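Local coordinates for methionine-binding lipoprotein metQ (Bacillus subtilis subsp. subtilis, PDB 4GOT), which binds methionine and probably passes it to the membrane permease of the MetNPQ ABC transporter, and also takes part in methionine sulfoxide transport, at residues K230-K233 / D234-K238. Numbering follows the deposited sequence.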
ATOM      1  N   LYS A 230       0.739   5.145  21.658  1.00 35.05           N
ATOM      2  CA  LYS A 230       1.426   3.892  22.009  1.00 38.48           C
ATOM      3  C   LYS A 230       0.475   2.712  21.812  1.00 36.99           C
ATOM      4  O   LYS A 230       0.882   1.701  21.270  1.00 37.56           O
ATOM      5  CB  LYS A 230       1.993   3.892  23.439  1.00 40.96           C
ATOM      6  CG  LYS A 230       2.875   2.666  23.745  1.00 45.54           C
ATOM      7  CD  LYS A 230       3.304   2.564  25.202  1.00 54.01           C
ATOM      8  CE  LYS A 230       4.054   1.258  25.503  1.00 63.11           C
ATOM      9  NZ  LYS A 230       5.217   0.991  24.601  1.00 65.84           N
ATOM     10  N   LYS A 231      -0.784   2.841  22.232  1.00 36.94           N
ATOM     11  CA  LYS A 231      -1.767   1.757  22.032  1.00 38.30           C
ATOM     12  C   LYS A 231      -1.897   1.317  20.575  1.00 35.97           C
ATOM     13  O   LYS A 231      -1.840   0.122  20.294  1.00 34.70           O
ATOM     14  CB  LYS A 231      -3.150   2.143  22.579  1.00 41.11           C
ATOM     15  CG  LYS A 231      -3.236   2.059  24.084  1.00 45.86           C
ATOM     16  CD  LYS A 231      -4.443   2.800  24.635  1.00 49.21           C
ATOM     17  CE  LYS A 231      -4.786   2.311  26.024  1.00 54.24           C
ATOM     18  NZ  LYS A 231      -5.310   3.436  26.836  1.00 58.03           N
ATOM     19  N   ILE A 232      -2.057   2.259  19.635  1.00 34.60           N
ATOM     20  CA  ILE A 232      -2.176   1.883  18.220  1.00 31.87           C
ATOM     21  C   ILE A 232      -0.860   1.311  17.632  1.00 32.62           C
ATOM     22  O   ILE A 232      -0.894   0.300  16.941  1.00 31.32           O
ATOM     23  CB  ILE A 232      -2.829   2.998  17.362  1.00 31.47           C
ATOM     24  CG1 ILE A 232      -4.326   3.118  17.712  1.00 33.07           C
ATOM     25  CG2 ILE A 232      -2.677   2.716  15.875  1.00 27.86           C
ATOM     26  CD1 ILE A 232      -5.127   1.837  17.570  1.00 33.24           C
ATOM     27  N   LYS A 233       0.294   1.893  17.960  1.00 31.58           N
ATOM     28  CA  LYS A 233       1.566   1.343  17.485  1.00 33.05           C
ATOM     29  C   LYS A 233       1.827  -0.089  17.976  1.00 33.12           C
ATOM     30  O   LYS A 233       2.271  -0.931  17.207  1.00 32.89           O
ATOM     31  CB  LYS A 233       2.749   2.262  17.858  1.00 35.48           C
ATOM     32  CG  LYS A 233       2.759   3.605  17.085  1.00 33.59           C
ATOM     33  CD  LYS A 233       4.030   4.413  17.354  1.00 34.93           C
ATOM     34  CE  LYS A 233       3.996   5.748  16.589  1.00 35.14           C
ATOM     35  NZ  LYS A 233       3.862   5.622  15.107  1.00 31.25           N
ATOM     36  N   ASP A 234       1.562  -0.330  19.252  1.00 34.49           N
ATOM     37  CA  ASP A 234       1.662  -1.672  19.858  1.00 37.08           C
ATOM     38  C   ASP A 234       0.626  -2.655  19.246  1.00 35.70           C
ATOM     39  O   ASP A 234       0.920  -3.829  19.050  1.00 36.03           O
ATOM     40  CB  ASP A 234       1.435  -1.606  21.367  1.00 38.49           C
ATOM     41  CG  ASP A 234       2.591  -0.958  22.126  1.00 44.53           C
ATOM     42  OD1 ASP A 234       3.717  -0.827  21.571  1.00 47.14           O
ATOM     43  OD2 ASP A 234       2.364  -0.612  23.317  1.00 48.21           O
ATOM     44  N   PHE A 235      -0.574  -2.178  18.963  1.00 34.75           N
ATOM     45  CA  PHE A 235      -1.594  -3.024  18.279  1.00 34.77           C
ATOM     46  C   PHE A 235      -1.091  -3.502  16.925  1.00 32.18           C
ATOM     47  O   PHE A 235      -1.097  -4.701  16.640  1.00 29.85           O
ATOM     48  CB  PHE A 235      -2.935  -2.278  18.127  1.00 35.30           C
ATOM     49  CG  PHE A 235      -3.936  -2.964  17.215  1.00 35.12           C
ATOM     50  CD1 PHE A 235      -4.761  -3.977  17.692  1.00 37.97           C
ATOM     51  CD2 PHE A 235      -4.074  -2.571  15.886  1.00 33.77           C
ATOM     52  CE1 PHE A 235      -5.700  -4.587  16.856  1.00 34.97           C
ATOM     53  CE2 PHE A 235      -4.998  -3.191  15.042  1.00 32.16           C
ATOM     54  CZ  PHE A 235      -5.813  -4.195  15.531  1.00 33.75           C
ATOM     55  N   ILE A 236      -0.621  -2.557  16.116  1.00 31.01           N
ATOM     56  CA  ILE A 236      -0.097  -2.855  14.797  1.00 31.65           C
ATOM     57  C   ILE A 236       1.034  -3.854  14.884  1.00 33.53           C
ATOM     58  O   ILE A 236       1.061  -4.852  14.141  1.00 37.02           O
ATOM     59  CB  ILE A 236       0.395  -1.579  14.060  1.00 30.63           C
ATOM     60  CG1 ILE A 236      -0.786  -0.644  13.718  1.00 30.34           C
ATOM     61  CG2 ILE A 236       1.118  -1.930  12.757  1.00 32.34           C
ATOM     62  CD1 ILE A 236      -0.397   0.737  13.194  1.00 28.00           C
ATOM     63  N   GLU A 237       1.977  -3.585  15.775  1.00 34.14           N
ATOM     64  CA  GLU A 237       3.144  -4.402  15.890  1.00 37.53           C
ATOM     65  C   GLU A 237       2.787  -5.858  16.247  1.00 40.96           C
ATOM     66  O   GLU A 237       3.315  -6.784  15.618  1.00 38.31           O
ATOM     67  CB  GLU A 237       4.125  -3.789  16.912  1.00 42.90           C
ATOM     68  CG  GLU A 237       5.471  -4.507  17.000  1.00 51.11           C
ATOM     69  CD  GLU A 237       5.631  -5.412  18.235  1.00 66.30           C
ATOM     70  OE1 GLU A 237       5.089  -5.093  19.332  1.00 68.92           O
ATOM     71  OE2 GLU A 237       6.343  -6.437  18.113  1.00 67.28           O
ATOM     72  N   LYS A 238       1.885  -6.059  17.213  1.00 39.15           N
ATOM     73  CA  LYS A 238       1.533  -7.413  17.670  1.00 42.39           C
ATOM     74  C   LYS A 238       0.653  -8.203  16.688  1.00 42.49           C
ATOM     75  O   LYS A 238       0.900  -9.398  16.449  1.00 42.12           O
ATOM     76  CB  LYS A 238       0.821  -7.349  19.023  1.00 45.02           C
ATOM     77  CG  LYS A 238       0.653  -8.714  19.653  1.00 48.54           C
ATOM     78  CD  LYS A 238       0.413  -8.599  21.145  1.00 57.94           C
ATOM     79  CE  LYS A 238       0.313  -9.970  21.812  1.00 62.52           C
ATOM     80  NZ  LYS A 238       1.631 -10.624  22.068  1.00 63.66           N
TER
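D234 lies one helical turn beyond K230 and meets it twice, through backbone and side chain. Its amide N donates to K230 O at 2.9 Å, an almost straight bond (168° at the hydrogen). With CG beside the backbone N (chi1 -72°), the carboxylate lies against the K230 chain, OD2 resting 3.3 Å from K230 CG and equally close to its CE. K230 runs extended as far as CE, then bends at chi4 (53°), which brings NZ round to OD2 in a long salt bridge of 3.5 Å. An asparagine here would probably keep the backbone bond but leave the K230 ammonium without its charged mate and freer to swing. This i to i+4 pair lies on the outer side of helix 230-239, near the C-terminus of a periplasmic-binding-protein-type fold; the other side of the helix packs on helix 14-29 and strand 245-246. There I232 and I236 touch, CG2 of the first 4.0 Å from CD1 of the second, and I236 N bonds to I232 O at 3.0 Å. I236 reaches I20, V244 and P246, whereas I232 and F235 both lean on E23. K233 is extended to CE and bends only at its last torsion; its side chain touches P246, and NZ hydrogen-bonds H228 ND1 and, weakly, V247 O. Its carbonyl O accepts from E237 N at 3.0 Å.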